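Local coordinates for protein packaging enzyme P4 (Pseudomonas phage phi6, PDB 4BLO) that hydrolyses nucleoside triphosphates as a hexameric RecA-like packaging ATPase, probably driving viral RNA into the phage capsid, at residues P101-K106 against L219-D224; T122-A127 against V228-P233; S130-T135 against I255-G260. One frame throughout, in Å; residues are numbered along the deposited sequence.

Interaction 1: residues P101-K106 against L219-D224; sequences PGLARK and LFTQYD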
loop_
_atom_site.group_PDB
_atom_site.type_symbol
_atom_site.label_atom_id
_atom_site.label_comp_id
_atom_site.label_asym_id
_atom_site.label_seq_id
_atom_site.Cartn_x
_atom_site.Cartn_y
_atom_site.Cartn_z
ATOM N N PRO L 101 -8.486 -26.125 -15.385
ATOM C CA PRO L 101 -9.810 -26.702 -15.689
ATOM C C PRO L 101 -10.111 -27.989 -14.933
ATOM O O PRO L 101 -9.202 -28.732 -14.568
ATOM C CB PRO L 101 -9.739 -26.976 -17.193
ATOM C CG PRO L 101 -8.592 -26.161 -17.699
ATOM C CD PRO L 101 -7.610 -26.159 -16.574
ATOM N N GLY L 102 -11.394 -28.225 -14.701
ATOM C CA GLY L 102 -11.900 -29.418 -14.038
ATOM C C GLY L 102 -11.932 -30.613 -14.967
ATOM O O GLY L 102 -11.698 -30.475 -16.174
ATOM N N LEU L 103 -12.217 -31.799 -14.395
ATOM C CA LEU L 103 -12.272 -33.069 -15.106
ATOM C C LEU L 103 -13.693 -33.398 -15.535
ATOM O O LEU L 103 -14.595 -33.488 -14.694
ATOM C CB LEU L 103 -11.732 -34.193 -14.209
ATOM C CG LEU L 103 -10.398 -34.833 -14.544
ATOM C CD1 LEU L 103 -10.233 -36.093 -13.746
ATOM C CD2 LEU L 103 -10.273 -35.174 -16.020
ATOM N N ALA L 104 -13.892 -33.611 -16.839
ATOM C CA ALA L 104 -15.211 -33.951 -17.379
ATOM C C ALA L 104 -15.602 -35.389 -17.006
ATOM O O ALA L 104 -16.785 -35.686 -16.841
ATOM C CB ALA L 104 -15.226 -33.772 -18.884
ATOM N N ARG L 105 -14.612 -36.266 -16.861
ATOM C CA ARG L 105 -14.822 -37.653 -16.451
ATOM C C ARG L 105 -14.871 -37.746 -14.916
ATOM O O ARG L 105 -14.604 -36.760 -14.231
ATOM C CB ARG L 105 -13.707 -38.565 -17.021
ATOM C CG ARG L 105 -12.290 -38.138 -16.643
ATOM C CD ARG L 105 -11.244 -39.137 -17.065
ATOM N NE ARG L 105 -9.916 -38.766 -16.573
ATOM C CZ ARG L 105 -9.430 -39.106 -15.381
ATOM N NH1 ARG L 105 -10.171 -39.812 -14.529
ATOM N NH2 ARG L 105 -8.212 -38.717 -15.018
ATOM N N LYS L 106 -15.223 -38.926 -14.383
ATOM C CA LYS L 106 -15.241 -39.187 -12.942
ATOM C C LYS L 106 -13.770 -39.282 -12.462
ATOM O O LYS L 106 -12.968 -39.946 -13.138
ATOM C CB LYS L 106 -16.033 -40.488 -12.646
ATOM C CG LYS L 106 -16.258 -40.763 -11.156
ATOM C CD LYS L 106 -17.579 -41.471 -10.904
ATOM C CE LYS L 106 -18.058 -41.285 -9.481
ATOM N NZ LYS L 106 -19.501 -41.621 -9.327
ATOM N N LEU L 219 -5.252 -29.666 -10.337
ATOM C CA LEU L 219 -4.009 -30.120 -10.958
ATOM C C LEU L 219 -3.761 -31.591 -10.565
ATOM O O LEU L 219 -3.416 -32.409 -11.415
ATOM C CB LEU L 219 -2.860 -29.206 -10.483
ATOM C CG LEU L 219 -1.796 -28.740 -11.484
ATOM C CD1 LEU L 219 -2.392 -28.129 -12.731
ATOM C CD2 LEU L 219 -0.872 -27.738 -10.842
ATOM N N PHE L 220 -4.027 -31.943 -9.295
ATOM C CA PHE L 220 -3.886 -33.314 -8.798
ATOM C C PHE L 220 -5.049 -34.191 -9.258
ATOM O O PHE L 220 -4.831 -35.378 -9.501
ATOM C CB PHE L 220 -3.764 -33.346 -7.271
ATOM C CG PHE L 220 -2.532 -32.663 -6.719
ATOM C CD1 PHE L 220 -1.338 -32.660 -7.430
ATOM C CD2 PHE L 220 -2.554 -32.063 -5.467
ATOM C CE1 PHE L 220 -0.197 -32.037 -6.913
ATOM C CE2 PHE L 220 -1.408 -31.454 -4.945
ATOM C CZ PHE L 220 -0.238 -31.444 -5.670
ATOM N N THR L 221 -6.273 -33.622 -9.391
ATOM C CA THR L 221 -7.458 -34.363 -9.851
ATOM C C THR L 221 -7.255 -34.815 -11.302
ATOM O O THR L 221 -7.583 -35.950 -11.642
ATOM C CB THR L 221 -8.733 -33.517 -9.699
ATOM O OG1 THR L 221 -8.800 -32.998 -8.366
ATOM C CG2 THR L 221 -10.003 -34.299 -10.027
ATOM N N GLN L 222 -6.677 -33.939 -12.134
ATOM C CA GLN L 222 -6.389 -34.194 -13.538
ATOM C C GLN L 222 -5.289 -35.263 -13.728
ATOM O O GLN L 222 -5.332 -35.992 -14.726
ATOM C CB GLN L 222 -5.955 -32.894 -14.208
ATOM C CG GLN L 222 -6.455 -32.783 -15.629
ATOM C CD GLN L 222 -6.503 -31.345 -16.072
ATOM O OE1 GLN L 222 -5.458 -30.700 -16.240
ATOM N NE2 GLN L 222 -7.714 -30.819 -16.286
ATOM N N TYR L 223 -4.315 -35.349 -12.783
ATOM C CA TYR L 223 -3.188 -36.286 -12.869
ATOM C C TYR L 223 -3.316 -37.481 -11.884
ATOM O O TYR L 223 -2.335 -38.182 -11.635
ATOM C CB TYR L 223 -1.857 -35.535 -12.681
ATOM C CG TYR L 223 -1.636 -34.466 -13.730
ATOM C CD1 TYR L 223 -1.717 -34.763 -15.083
ATOM C CD2 TYR L 223 -1.333 -33.159 -13.370
ATOM C CE1 TYR L 223 -1.537 -33.779 -16.051
ATOM C CE2 TYR L 223 -1.136 -32.167 -14.332
ATOM C CZ TYR L 223 -1.224 -32.485 -15.672
ATOM O OH TYR L 223 -1.016 -31.510 -16.625
ATOM N N ASP L 224 -4.546 -37.736 -11.385
ATOM C CA ASP L 224 -4.947 -38.835 -10.493
ATOM C C ASP L 224 -4.091 -38.943 -9.217
ATOM O O ASP L 224 -3.841 -40.057 -8.731
ATOM C CB ASP L 224 -4.946 -40.182 -11.240
ATOM C CG ASP L 224 -5.760 -40.245 -12.518
ATOM O OD1 ASP L 224 -6.798 -39.536 -12.605
ATOM O OD2 ASP L 224 -5.404 -41.056 -13.403
#
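Arg105 and Leu103, from the loop between helix 92-95 and strand 109-110, reach over the C-terminal end of helix 208-222 in the RecA-like P-loop ATPase fold. At the polar end of the contact, NH2 of Arg105 forms a salt bridge with OD1 of Asp224, 2.9 Å long and nearly straight, with an N-H...O angle of 167°. The carboxylate oxygen lies in the guanidinium plane and is met on its syn side, while the two flat groups stand steeply against each other, their planes 76° apart. Extended from CG to NE, Arg105 spans the gap to the helix end. Its guanidinium is also backed by its own loop: CD1 of Leu103 sits 3.5 Å above the guanidinium plane, over its centre. The same methyl rests on the last turn of the helix, with Leu103 CD1 near Thr221 O and 4.1 Å from Thr221 CG2. Thr221 OG1 turns instead to the carbonyls of Ser119 and Ser217. The other oxygen of Asp224 pairs with Arg12, so this carboxylate is shared between two arginines and ties helix 7-22 to the loop. On the N-terminal side of Leu103 the extended end of Gln222 lies beside Pro101: OE1 of Gln222 makes a weak hydrogen bond to Ser23 OG, and NE2 of Gln222 comes within 3.1 Å of Pro101 O, but at an angle too poor for a hydrogen bond.

Interaction 2: residues T122-A127 against V228-P233; sequences TALMGA and VMVVNP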
loop_
_atom_site.group_PDB
_atom_site.type_symbol
_atom_site.label_atom_id
_atom_site.label_comp_id
_atom_site.label_asym_id
_atom_site.label_seq_id
_atom_site.Cartn_x
_atom_site.Cartn_y
_atom_site.Cartn_z
ATOM N N THR L 122 -5.741 -32.476 -0.196
ATOM C CA THR L 122 -6.271 -32.509 1.157
ATOM C C THR L 122 -5.438 -31.491 1.932
ATOM O O THR L 122 -4.226 -31.423 1.713
ATOM C CB THR L 122 -6.255 -33.932 1.699
ATOM O OG1 THR L 122 -7.043 -34.759 0.832
ATOM C CG2 THR L 122 -6.764 -34.022 3.137
ATOM N N ALA L 123 -6.091 -30.637 2.753
ATOM C CA ALA L 123 -5.380 -29.590 3.483
ATOM C C ALA L 123 -5.436 -29.830 4.970
ATOM O O ALA L 123 -6.501 -29.801 5.579
ATOM C CB ALA L 123 -5.935 -28.206 3.138
ATOM N N LEU L 124 -4.271 -30.075 5.549
ATOM C CA LEU L 124 -4.134 -30.340 6.970
ATOM C C LEU L 124 -3.839 -29.024 7.676
ATOM O O LEU L 124 -2.708 -28.548 7.670
ATOM C CB LEU L 124 -3.057 -31.423 7.207
ATOM C CG LEU L 124 -2.655 -31.851 8.610
ATOM C CD1 LEU L 124 -3.771 -32.562 9.310
ATOM C CD2 LEU L 124 -1.441 -32.723 8.531
ATOM N N MET L 125 -4.913 -28.433 8.254
ATOM C CA MET L 125 -4.973 -27.157 8.973
ATOM C C MET L 125 -4.726 -27.298 10.476
ATOM O O MET L 125 -4.866 -28.382 11.039
ATOM C CB MET L 125 -6.361 -26.524 8.763
ATOM C CG MET L 125 -6.505 -25.782 7.455
ATOM S SD MET L 125 -7.052 -24.105 7.795
ATOM C CE MET L 125 -6.182 -23.230 6.549
ATOM N N GLY L 126 -4.441 -26.166 11.103
ATOM C CA GLY L 126 -4.237 -26.058 12.540
ATOM C C GLY L 126 -3.329 -24.927 12.945
ATOM O O GLY L 126 -2.412 -24.564 12.202
ATOM N N ALA L 127 -3.550 -24.378 14.157
ATOM C CA ALA L 127 -2.718 -23.344 14.780
ATOM C C ALA L 127 -1.329 -23.940 15.034
ATOM O O ALA L 127 -1.178 -25.146 14.857
ATOM C CB ALA L 127 -3.355 -22.883 16.087
ATOM N N VAL L 228 -1.668 -34.687 0.449
ATOM C CA VAL L 228 -2.002 -34.039 1.719
ATOM C C VAL L 228 -0.975 -32.920 1.944
ATOM O O VAL L 228 0.210 -33.202 2.078
ATOM C CB VAL L 228 -2.049 -35.034 2.924
ATOM C CG1 VAL L 228 -2.071 -34.294 4.277
ATOM C CG2 VAL L 228 -3.236 -35.985 2.798
ATOM N N MET L 229 -1.422 -31.673 1.981
ATOM C CA MET L 229 -0.541 -30.520 2.232
ATOM C C MET L 229 -0.848 -29.921 3.586
ATOM O O MET L 229 -2.020 -29.643 3.860
ATOM C CB MET L 229 -0.687 -29.438 1.141
ATOM C CG MET L 229 -0.293 -29.908 -0.232
ATOM S SD MET L 229 0.073 -28.541 -1.352
ATOM C CE MET L 229 -1.479 -27.710 -1.383
ATOM N N VAL L 230 0.181 -29.720 4.444
ATOM C CA VAL L 230 -0.082 -29.103 5.750
ATOM C C VAL L 230 -0.019 -27.600 5.536
ATOM O O VAL L 230 0.963 -27.083 4.989
ATOM C CB VAL L 230 0.721 -29.607 6.986
ATOM C CG1 VAL L 230 1.575 -30.815 6.673
ATOM C CG2 VAL L 230 1.508 -28.503 7.696
ATOM N N VAL L 231 -1.133 -26.924 5.867
ATOM C CA VAL L 231 -1.311 -25.494 5.631
ATOM C C VAL L 231 -1.422 -24.761 6.999
ATOM O O VAL L 231 -2.378 -24.955 7.762
ATOM C CB VAL L 231 -2.480 -25.193 4.621
ATOM C CG1 VAL L 231 -2.248 -25.911 3.299
ATOM C CG2 VAL L 231 -3.841 -25.593 5.160
ATOM N N ASN L 232 -0.362 -23.998 7.335
ATOM C CA ASN L 232 -0.289 -23.253 8.590
ATOM C C ASN L 232 -0.514 -21.764 8.283
ATOM O O ASN L 232 0.362 -21.099 7.718
ATOM C CB ASN L 232 1.042 -23.500 9.335
ATOM C CG ASN L 232 1.051 -23.094 10.811
ATOM O OD1 ASN L 232 0.558 -22.019 11.224
ATOM N ND2 ASN L 232 1.681 -23.926 11.638
ATOM N N PRO L 233 -1.698 -21.222 8.631
ATOM C CA PRO L 233 -1.973 -19.810 8.299
ATOM C C PRO L 233 -1.625 -18.818 9.413
ATOM O O PRO L 233 -1.839 -19.109 10.595
ATOM C CB PRO L 233 -3.480 -19.813 8.027
ATOM C CG PRO L 233 -4.021 -21.028 8.803
ATOM C CD PRO L 233 -2.868 -21.875 9.258
#
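Thr122, Ala123 and Leu124 pair with Val228, Met229 and Val230 as parallel neighbours in the central sheet of the RecA-like P-loop fold, the short strand axes 4.5 Å apart and inclined at 26°. Three backbone hydrogen bonds zip the strands together: Met229 N to Thr122 O and Leu124 N to Met229 O, each 2.8 Å, then Val231 N to Leu124 O at 2.9 Å. Met229 thus uses both its N-H and its C=O on the same partner strand. CA-H...O contacts supplement the ladder, among them Val230 CA to Leu124 O at 3.3 Å.

Apolar side chains meet on both faces. On one, CB of Thr122 rests against CG2 of Val228, and Leu124 lies alongside Val230, pointing the same way, with Leu124 CD2 4.0 Å from Val230 CG1. Having CG anti to the backbone N (chi1 177°), Leu124 directs its branch along this neighbour. On the other face, CG2 of Val231 is met by Ala123 CB and by both CG and CE of Met125. The bent Met125 chain folds over this methyl and carries CE on to CG of Pro233, 3.8 Å away.

Strand 120-126 leads through Gly126 into the phosphate-binding loop, with Ala127 in the ADP pocket. Strand 253-258 flanks strand 120-126 on its other edge. Leu136 of helix 132-140 covers the face of Leu124, Val228 and Val230, whereas Val243 and Val247 of helix 240-248 close over Ala123 and Met125, with Ile240 against Pro233.

Interaction 3: residues S130-T135 against I255-G260; sequences SGKSIT and ILCADG. With CA (calcium ion), chain B; ADP (adenosine-5'-diphosphate), chain C.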
loop_
_atom_site.group_PDB
_atom_site.type_symbol
_atom_site.label_atom_id
_atom_site.label_comp_id
_atom_site.label_asym_id
_atom_site.label_seq_id
_atom_site.Cartn_x
_atom_site.Cartn_y
_atom_site.Cartn_z
ATOM N N SER L 130 -0.557 -27.479 17.116
ATOM C CA SER L 130 -1.884 -28.096 17.228
ATOM C C SER L 130 -1.816 -29.598 16.986
ATOM O O SER L 130 -2.800 -30.300 17.232
ATOM C CB SER L 130 -2.862 -27.467 16.239
ATOM O OG SER L 130 -2.388 -27.560 14.907
ATOM N N GLY L 131 -0.676 -30.060 16.479
ATOM C CA GLY L 131 -0.431 -31.457 16.188
ATOM C C GLY L 131 -0.622 -31.858 14.742
ATOM O O GLY L 131 -1.052 -32.978 14.488
ATOM N N LYS L 132 -0.293 -30.961 13.796
ATOM C CA LYS L 132 -0.422 -31.238 12.358
ATOM C C LYS L 132 0.620 -32.278 11.909
ATOM O O LYS L 132 0.243 -33.324 11.378
ATOM C CB LYS L 132 -0.284 -29.954 11.513
ATOM C CG LYS L 132 -1.330 -28.890 11.794
ATOM C CD LYS L 132 -1.133 -27.625 10.924
ATOM C CE LYS L 132 0.061 -26.783 11.306
ATOM N NZ LYS L 132 -0.022 -26.220 12.688
ATOM N N SER L 133 1.918 -32.003 12.164
ATOM C CA SER L 133 3.039 -32.863 11.798
ATOM C C SER L 133 2.932 -34.244 12.468
ATOM O O SER L 133 3.265 -35.250 11.837
ATOM C CB SER L 133 4.363 -32.191 12.154
ATOM O OG SER L 133 4.542 -30.993 11.416
ATOM N N ILE L 134 2.424 -34.286 13.721
ATOM C CA ILE L 134 2.197 -35.506 14.505
ATOM C C ILE L 134 1.102 -36.340 13.840
ATOM O O ILE L 134 1.322 -37.525 13.606
ATOM C CB ILE L 134 1.877 -35.148 15.989
ATOM C CG1 ILE L 134 3.177 -35.041 16.823
ATOM C CG2 ILE L 134 0.821 -36.052 16.661
ATOM C CD1 ILE L 134 4.078 -36.369 16.993
ATOM N N THR L 135 -0.044 -35.711 13.503
ATOM C CA THR L 135 -1.183 -36.367 12.849
ATOM C C THR L 135 -0.746 -36.905 11.482
ATOM O O THR L 135 -1.054 -38.054 11.152
ATOM C CB THR L 135 -2.371 -35.406 12.728
ATOM O OG1 THR L 135 -2.733 -34.975 14.031
ATOM C CG2 THR L 135 -3.576 -36.047 12.057
ATOM N N ILE L 255 -8.688 -31.311 6.843
ATOM C CA ILE L 255 -8.524 -31.773 8.222
ATOM C C ILE L 255 -8.125 -30.603 9.102
ATOM O O ILE L 255 -7.152 -29.912 8.784
ATOM C CB ILE L 255 -7.467 -32.910 8.354
ATOM C CG1 ILE L 255 -7.677 -34.057 7.343
ATOM C CG2 ILE L 255 -7.403 -33.429 9.791
ATOM C CD1 ILE L 255 -6.384 -34.775 6.942
ATOM N N LEU L 256 -8.850 -30.397 10.218
ATOM C CA LEU L 256 -8.512 -29.384 11.203
ATOM C C LEU L 256 -7.904 -30.073 12.420
ATOM O O LEU L 256 -8.402 -31.107 12.856
ATOM C CB LEU L 256 -9.723 -28.504 11.601
ATOM C CG LEU L 256 -9.433 -27.322 12.607
ATOM C CD1 LEU L 256 -8.517 -26.255 12.007
ATOM C CD2 LEU L 256 -10.711 -26.703 13.142
ATOM N N CYS L 257 -6.813 -29.512 12.936
ATOM C CA CYS L 257 -6.111 -29.985 14.124
ATOM C C CYS L 257 -6.206 -28.963 15.214
ATOM O O CYS L 257 -6.084 -27.759 14.984
ATOM C CB CYS L 257 -4.655 -30.306 13.820
ATOM S SG CYS L 257 -4.417 -31.811 12.859
ATOM N N ALA L 258 -6.362 -29.467 16.417
ATOM C CA ALA L 258 -6.470 -28.693 17.635
ATOM C C ALA L 258 -6.150 -29.592 18.814
ATOM O O ALA L 258 -6.721 -30.691 18.945
ATOM C CB ALA L 258 -7.869 -28.101 17.760
ATOM N N ASP L 259 -5.203 -29.129 19.649
ATOM C CA ASP L 259 -4.721 -29.767 20.885
ATOM C C ASP L 259 -4.249 -31.219 20.660
ATOM O O ASP L 259 -4.622 -32.117 21.423
ATOM C CB ASP L 259 -5.795 -29.704 21.997
ATOM C CG ASP L 259 -6.292 -28.296 22.298
ATOM O OD1 ASP L 259 -5.581 -27.552 23.017
ATOM O OD2 ASP L 259 -7.375 -27.930 21.794
ATOM N N GLY L 260 -3.445 -31.425 19.612
ATOM C CA GLY L 260 -2.879 -32.730 19.260
ATOM C C GLY L 260 -3.788 -33.702 18.540
ATOM O O GLY L 260 -3.311 -34.736 18.054
HETATM CA CA CA B . 5.301 -29.090 12.364
HETATM P PB ADP C . 2.455 -28.525 14.445
HETATM O O1B ADP C . 0.948 -28.219 14.275
HETATM O O2B ADP C . 2.949 -29.305 13.221
HETATM O O3B ADP C . 3.237 -27.246 14.581
HETATM P PA ADP C . 3.482 -30.757 16.044
HETATM O O1A ADP C . 4.922 -30.611 15.518
HETATM O O2A ADP C . 2.824 -31.880 15.338
HETATM O O3A ADP C . 2.668 -29.405 15.766
HETATM O "O5'" ADP C . 3.494 -31.047 17.601
HETATM C "C5'" ADP C . 2.347 -30.735 18.416
HETATM C "C4'" ADP C . 2.560 -31.211 19.827
HETATM O "O4'" ADP C . 3.688 -30.519 20.402
HETATM C "C3'" ADP C . 1.394 -30.918 20.764
HETATM O "O3'" ADP C . 0.388 -31.922 20.696
HETATM C "C2'" ADP C . 2.081 -30.833 22.126
HETATM O "O2'" ADP C . 2.277 -32.106 22.731
HETATM C "C1'" ADP C . 3.424 -30.190 21.755
HETATM N N9 ADP C . 3.469 -28.736 21.920
HETATM C C8 ADP C . 3.446 -27.781 20.937
HETATM N N7 ADP C . 3.491 -26.548 21.382
HETATM C C5 ADP C . 3.551 -26.702 22.763
HETATM C C6 ADP C . 3.617 -25.770 23.821
HETATM N N6 ADP C . 3.562 -24.446 23.651
HETATM N N1 ADP C . 3.689 -26.257 25.083
HETATM C C2 ADP C . 3.675 -27.582 25.265
HETATM N N3 ADP C . 3.599 -28.552 24.349
HETATM C C4 ADP C . 3.543 -28.043 23.106
#
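A backbone-led contact joins the phosphate-binding loop and the start of helix 132-140 to the end of strand 253-258, beside the bound ADP. Gly260 N donates to Ser130 O over 2.7 Å. Cys257 fits beneath the loop: its CB meets OG of Ser130, while SG lies 3.8 Å from Thr135 OG1. Ser130 OG itself bonds to Ala127 O. Gly131, at the N-cap, brings its CA to 4.1 Å from Gly260 CA. Gly131 O accepts hydrogen bonds from both N and OG1 of Thr135, pinning the first turn.

The other side of the loop wraps the diphosphate. Lys132 grips ADP O1B twice, through its backbone N at 3.0 Å and through NZ at 2.7 Å, the chain curling back at chi3 and chi4 (-72° and -63°); NZ also bonds to Gly126 O. Backbone N of Ser133 and of Ile134 hold O2B and O2A of ADP. Calcium is bound by Ser133 OG at 2.3 Å and by ADP O2B, and Asp187 takes a hydrogen bond from the same hydroxyl. Amides at a helix start, a lysine and a metal-binding serine round the beta-phosphate are the hallmark of a Walker A P-loop.

Along the chain the first halves come in the order 101-106, 122-127, 130-135, and the second halves follow in the same order, so all three contacts cross one another. Interactions 2 and 3 lie with centres 9 Å apart in one sheet, where strand 120-126 stands between 226-231 and 253-258; a probable hydrogen bond from Met125 N to Ile255 O, 2.7 Å, joins them. Strand 120-126 leads through the P-loop into helix 132-140, so interaction 2 continues into the nucleotide site of interaction 3. Interaction 1 is remote, its centre about 29 Å from that of interaction 3 and across the chain's centre, but helix 208-222 is followed, after a short turn, by strand 226-231.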